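Local coordinates for glutaconate CoA-transferase subunit A (Acidaminococcus fermentans, PDB 1POI), which forms one subunit of an enzyme that transfers CoA from acetyl-CoA to (R)-2-hydroxyglutarate, glutaconate and related acids in glutamate fermentation, at residues D8-Y13 against V174-A179; G186-W191 against M232-V237. One frame throughout, in Å; residues are numbered along the deposited sequence.

Contact 1. Residues D8-Y13 against V174-A179; sequences DAIAKY and VAIIHA
Helix 6-13 packs on the parallel sheet of the CoA-transferase α/β fold, where Ile10 and Tyr13 meet Ile176 and Val174 of strand 174-179. The contact is small, 122 Å² summed over both sides, and rests on two points. In the first, Ile10 comes end-on to the terminal methyl of Ile176, meeting it from the side, Ile10 CD1 lying 4.4 Å from Ile176 CD1. Ile10 does not aim at the strand from its CB; the bend of its chain at chi2 (-71°) swings CD1 toward it. In the second, the backbone carbonyl of Tyr13 meets the isopropyl fork of Val174, with Tyr13 O 3.1 Å from Val174 CG2 and 3.6 Å from Val174 CG1. The angle Tyr13 C-Tyr13 O-Val174 CG2, about 151°, shows the oxygen facing that methyl almost head-on. The Tyr13 side chain starts toward the strand, but its ring leads away, with Lys12 CG 3.9 Å above the centre of one face. Strand 174-179 runs between strands 19-22 and 206-211, its backbone bonded to Ala21 on one side and to Tyr206 and Ile208 on the other. Helix 32-40 flanks the isoleucine pair through Glu37, Ala34 and Ile38, while Ala9 and Tyr13 reach Ala236 on strand 236-239.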
loop_
_atom_site.group_PDB
_atom_site.type_symbol
_atom_site.label_atom_id
_atom_site.label_comp_id
_atom_site.label_asym_id
_atom_site.label_seq_id
_atom_site.Cartn_x
_atom_site.Cartn_y
_atom_site.Cartn_z
ATOM N N ASP A 8 7.395 3.874 -34.788
ATOM C CA ASP A 8 6.281 3.228 -35.443
ATOM C C ASP A 8 4.942 3.870 -35.054
ATOM O O ASP A 8 4.189 4.344 -35.920
ATOM C CB ASP A 8 6.285 1.742 -35.108
ATOM C CG ASP A 8 7.502 1.015 -35.678
ATOM O OD1 ASP A 8 8.099 1.487 -36.686
ATOM O OD2 ASP A 8 7.860 -0.050 -35.127
ATOM N N ALA A 9 4.696 3.976 -33.752
ATOM C CA ALA A 9 3.458 4.551 -33.243
ATOM C C ALA A 9 3.194 5.943 -33.775
ATOM O O ALA A 9 2.143 6.216 -34.327
ATOM C CB ALA A 9 3.471 4.556 -31.728
ATOM N N ILE A 10 4.146 6.836 -33.608
ATOM C CA ILE A 10 3.983 8.202 -34.094
ATOM C C ILE A 10 3.675 8.292 -35.600
ATOM O O ILE A 10 2.877 9.132 -36.036
ATOM C CB ILE A 10 5.246 9.009 -33.771
ATOM C CG1 ILE A 10 5.279 9.293 -32.262
ATOM C CG2 ILE A 10 5.346 10.245 -34.660
ATOM C CD1 ILE A 10 4.221 10.324 -31.752
ATOM N N ALA A 11 4.337 7.439 -36.380
ATOM C CA ALA A 11 4.174 7.405 -37.831
ATOM C C ALA A 11 2.779 6.952 -38.233
ATOM O O ALA A 11 2.177 7.493 -39.162
ATOM C CB ALA A 11 5.194 6.483 -38.433
ATOM N N LYS A 12 2.298 5.921 -37.548
ATOM C CA LYS A 12 0.986 5.358 -37.804
ATOM C C LYS A 12 -0.174 6.241 -37.359
ATOM O O LYS A 12 -1.046 6.556 -38.164
ATOM C CB LYS A 12 0.885 3.981 -37.157
ATOM C CG LYS A 12 -0.412 3.272 -37.419
ATOM C CD LYS A 12 -0.311 1.808 -37.000
ATOM C CE LYS A 12 -1.600 1.029 -37.301
ATOM N NZ LYS A 12 -1.442 -0.440 -37.032
ATOM N N TYR A 13 -0.169 6.701 -36.112
ATOM C CA TYR A 13 -1.284 7.512 -35.609
ATOM C C TYR A 13 -1.177 9.026 -35.704
ATOM O O TYR A 13 -2.142 9.711 -35.360
ATOM C CB TYR A 13 -1.624 7.115 -34.173
ATOM C CG TYR A 13 -1.849 5.646 -34.011
ATOM C CD1 TYR A 13 -3.073 5.070 -34.350
ATOM C CD2 TYR A 13 -0.826 4.813 -33.601
ATOM C CE1 TYR A 13 -3.273 3.689 -34.293
ATOM C CE2 TYR A 13 -1.010 3.423 -33.535
ATOM C CZ TYR A 13 -2.238 2.876 -33.886
ATOM O OH TYR A 13 -2.436 1.511 -33.836
ATOM N N VAL A 174 -5.673 13.130 -32.752
ATOM C CA VAL A 174 -4.724 12.369 -31.917
ATOM C C VAL A 174 -4.524 13.036 -30.544
ATOM O O VAL A 174 -4.474 14.280 -30.415
ATOM C CB VAL A 174 -3.313 12.265 -32.534
ATOM C CG1 VAL A 174 -2.613 11.015 -32.042
ATOM C CG2 VAL A 174 -3.369 12.284 -34.023
ATOM N N ALA A 175 -4.406 12.197 -29.528
ATOM C CA ALA A 175 -4.162 12.657 -28.174
ATOM C C ALA A 175 -2.877 11.966 -27.740
ATOM O O ALA A 175 -2.718 10.742 -27.959
ATOM C CB ALA A 175 -5.276 12.260 -27.285
ATOM N N ILE A 176 -1.926 12.746 -27.215
ATOM C CA ILE A 176 -0.659 12.172 -26.745
ATOM C C ILE A 176 -0.475 12.546 -25.286
ATOM O O ILE A 176 -0.490 13.739 -24.942
ATOM C CB ILE A 176 0.544 12.649 -27.588
ATOM C CG1 ILE A 176 0.343 12.218 -29.057
ATOM C CG2 ILE A 176 1.832 12.034 -27.049
ATOM C CD1 ILE A 176 1.123 13.003 -30.073
ATOM N N ILE A 177 -0.396 11.523 -24.427
ATOM C CA ILE A 177 -0.221 11.714 -22.980
ATOM C C ILE A 177 0.879 10.807 -22.364
ATOM O O ILE A 177 1.171 9.707 -22.870
ATOM C CB ILE A 177 -1.569 11.501 -22.193
ATOM C CG1 ILE A 177 -1.938 10.022 -22.136
ATOM C CG2 ILE A 177 -2.699 12.314 -22.801
ATOM C CD1 ILE A 177 -3.307 9.794 -21.537
ATOM N N HIS A 178 1.482 11.265 -21.269
ATOM C CA HIS A 178 2.530 10.485 -20.620
ATOM C C HIS A 178 2.085 9.976 -19.242
ATOM O O HIS A 178 1.675 10.755 -18.391
ATOM C CB HIS A 178 3.804 11.321 -20.482
ATOM C CG HIS A 178 4.969 10.529 -19.999
ATOM N ND1 HIS A 178 5.584 9.580 -20.781
ATOM C CD2 HIS A 178 5.525 10.422 -18.775
ATOM C CE1 HIS A 178 6.457 8.907 -20.056
ATOM N NE2 HIS A 178 6.438 9.399 -18.832
ATOM N N ALA A 179 2.205 8.684 -18.997
ATOM C CA ALA A 179 1.762 8.145 -17.727
ATOM C C ALA A 179 2.826 7.269 -17.077
ATOM O O ALA A 179 3.780 6.853 -17.743
ATOM C CB ALA A 179 0.506 7.357 -17.951
#

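Contact 2. Residues G186-W191 against M232-V237; sequences GTVRIW and MCVDAV
Val234 bears on the backbone of Gly186 with its whole isopropyl group: Val234 CG2 is 3.3 Å from Gly186 O, and Val234 CG1 is 3.6 Å from Gly186 CA. This fork is set by CG1 standing anti to the backbone N (chi1 169°), which places CG2 anti to the carbonyl carbon and next to the glycine oxygen. Val237 CG2 also touches Gly186 CA, at 3.8 Å. Farther along, Val188 CG2 meets Val234 CG2 at 4.0 Å, the two side chains crossing at about a right angle. Glycine is called for here on two counts: a CB would come within 3.0 Å of Val234 CB, and a positive phi (97°) would jam it against the preceding carbonyl. Shortening Val234 to an alanine removes both methyls, which would probably open a gap over Gly186 and cost Val188 CG2 its contact across the segments, with Val209 still beside it. The contact joins strand 236-239 of the parallel sheet and the loop leading into it to strand 188-189 of a small mixed sheet and the loop before it. Val209 of the adjoining strand 206-211 touches all three valines. Val188 is held by backbone hydrogen bonds with Asp228 and Ile229, and Asp235, next to Val234, by the hydrogen bond of its OD2 to Thr207 N. Val234 O is hydrogen-bonded to Lys2 NZ, and Met232 O to a basic side chain of another protein chain.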
loop_
_atom_site.group_PDB
_atom_site.type_symbol
_atom_site.label_atom_id
_atom_site.label_comp_id
_atom_site.label_asym_id
_atom_site.label_seq_id
_atom_site.Cartn_x
_atom_site.Cartn_y
_atom_site.Cartn_z
ATOM N N GLY A 186 -3.420 -1.427 -23.253
ATOM C CA GLY A 186 -3.778 -0.019 -23.203
ATOM C C GLY A 186 -4.309 0.533 -21.898
ATOM O O GLY A 186 -4.580 1.739 -21.829
ATOM N N THR A 187 -4.501 -0.307 -20.875
ATOM C CA THR A 187 -4.966 0.219 -19.595
ATOM C C THR A 187 -3.849 1.138 -19.051
ATOM O O THR A 187 -2.674 0.731 -18.942
ATOM C CB THR A 187 -5.281 -0.885 -18.580
ATOM O OG1 THR A 187 -5.908 -1.991 -19.241
ATOM C CG2 THR A 187 -6.231 -0.358 -17.536
ATOM N N VAL A 188 -4.244 2.363 -18.713
ATOM C CA VAL A 188 -3.345 3.412 -18.245
ATOM C C VAL A 188 -3.546 3.885 -16.808
ATOM O O VAL A 188 -4.670 4.201 -16.397
ATOM C CB VAL A 188 -3.458 4.628 -19.177
ATOM C CG1 VAL A 188 -2.685 5.816 -18.646
ATOM C CG2 VAL A 188 -2.986 4.238 -20.554
ATOM N N ARG A 189 -2.425 3.991 -16.086
ATOM C CA ARG A 189 -2.370 4.436 -14.691
ATOM C C ARG A 189 -1.577 5.742 -14.600
ATOM O O ARG A 189 -0.379 5.745 -14.868
ATOM C CB ARG A 189 -1.628 3.399 -13.839
ATOM C CG ARG A 189 -2.451 2.707 -12.773
ATOM C CD ARG A 189 -1.635 1.605 -12.102
ATOM N NE ARG A 189 -2.477 0.509 -11.612
ATOM C CZ ARG A 189 -2.069 -0.458 -10.790
ATOM N NH1 ARG A 189 -0.821 -0.485 -10.330
ATOM N NH2 ARG A 189 -2.897 -1.450 -10.475
ATOM N N ILE A 190 -2.250 6.836 -14.260
ATOM C CA ILE A 190 -1.614 8.132 -14.072
ATOM C C ILE A 190 -1.676 8.519 -12.561
ATOM O O ILE A 190 -2.756 8.857 -12.056
ATOM C CB ILE A 190 -2.369 9.242 -14.810
ATOM C CG1 ILE A 190 -2.402 8.981 -16.319
ATOM C CG2 ILE A 190 -1.750 10.609 -14.478
ATOM C CD1 ILE A 190 -3.193 10.063 -17.080
ATOM N N TRP A 191 -0.553 8.453 -11.843
ATOM C CA TRP A 191 -0.523 8.842 -10.429
ATOM C C TRP A 191 -0.612 10.391 -10.294
ATOM O O TRP A 191 -0.033 11.125 -11.094
ATOM C CB TRP A 191 0.776 8.399 -9.802
ATOM C CG TRP A 191 1.213 7.004 -10.100
ATOM C CD1 TRP A 191 0.443 5.955 -10.522
ATOM C CD2 TRP A 191 2.541 6.489 -9.946
ATOM N NE1 TRP A 191 1.214 4.809 -10.633
ATOM C CE2 TRP A 191 2.504 5.110 -10.284
ATOM C CE3 TRP A 191 3.755 7.054 -9.558
ATOM C CZ2 TRP A 191 3.637 4.295 -10.239
ATOM C CZ3 TRP A 191 4.876 6.245 -9.520
ATOM C CH2 TRP A 191 4.810 4.874 -9.858
ATOM N N MET A 232 -9.610 0.122 -24.268
ATOM C CA MET A 232 -10.402 0.516 -25.445
ATOM C C MET A 232 -10.072 1.889 -26.026
ATOM O O MET A 232 -10.012 2.041 -27.246
ATOM C CB MET A 232 -11.900 0.478 -25.121
ATOM C CG MET A 232 -12.423 -0.893 -24.715
ATOM S SD MET A 232 -12.723 -1.096 -22.937
ATOM C CE MET A 232 -14.074 0.147 -22.709
ATOM N N CYS A 233 -9.846 2.877 -25.165
ATOM C CA CYS A 233 -9.546 4.233 -25.632
ATOM C C CYS A 233 -8.111 4.456 -26.065
ATOM O O CYS A 233 -7.786 5.523 -26.563
ATOM C CB CYS A 233 -9.848 5.244 -24.528
ATOM S SG CYS A 233 -11.491 5.128 -23.807
ATOM N N VAL A 234 -7.270 3.447 -25.905
ATOM C CA VAL A 234 -5.854 3.558 -26.201
ATOM C C VAL A 234 -5.381 2.709 -27.384
ATOM O O VAL A 234 -5.584 1.487 -27.401
ATOM C CB VAL A 234 -5.068 3.174 -24.920
ATOM C CG1 VAL A 234 -3.589 2.993 -25.201
ATOM C CG2 VAL A 234 -5.313 4.216 -23.841
ATOM N N ASP A 235 -4.679 3.340 -28.333
ATOM C CA ASP A 235 -4.171 2.644 -29.529
ATOM C C ASP A 235 -2.713 2.232 -29.528
ATOM O O ASP A 235 -2.390 1.133 -29.974
ATOM C CB ASP A 235 -4.439 3.483 -30.755
ATOM C CG ASP A 235 -5.866 3.724 -30.935
ATOM O OD1 ASP A 235 -6.538 2.743 -31.329
ATOM O OD2 ASP A 235 -6.320 4.856 -30.621
ATOM N N ALA A 236 -1.836 3.146 -29.111
ATOM C CA ALA A 236 -0.385 2.868 -29.044
ATOM C C ALA A 236 0.214 3.065 -27.644
ATOM O O ALA A 236 0.078 4.145 -27.052
ATOM C CB ALA A 236 0.376 3.749 -30.043
ATOM N N VAL A 237 0.843 2.013 -27.122
ATOM C CA VAL A 237 1.520 2.039 -25.819
ATOM C C VAL A 237 3.014 1.985 -26.101
ATOM O O VAL A 237 3.492 1.047 -26.741
ATOM C CB VAL A 237 1.161 0.827 -24.915
ATOM C CG1 VAL A 237 2.077 0.801 -23.718
ATOM C CG2 VAL A 237 -0.255 0.931 -24.413
#

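Overall arrangement
Contacts 1 and 2 follow one another along the chain, with centres about 11 Å apart, and both reach the seven-stranded parallel sheet. They meet at two places. At the C-terminal end of strand 174-179, Ala179 CB packs against Val188 CG1 at 3.6 Å, and it touches Arg189 and Ile190 as well. At the helix, Ala9 CB lies 3.6 Å from Ala236 CB, so helix 6-13 of contact 1 also covers part of segment 232-237 of contact 2. Strand 206-211 separates strands 174-179 and 236-239 in the sheet order. A bound copper(II) ion lies about 10 Å from the side chain of Ile10, too far for that residue to be a ligand.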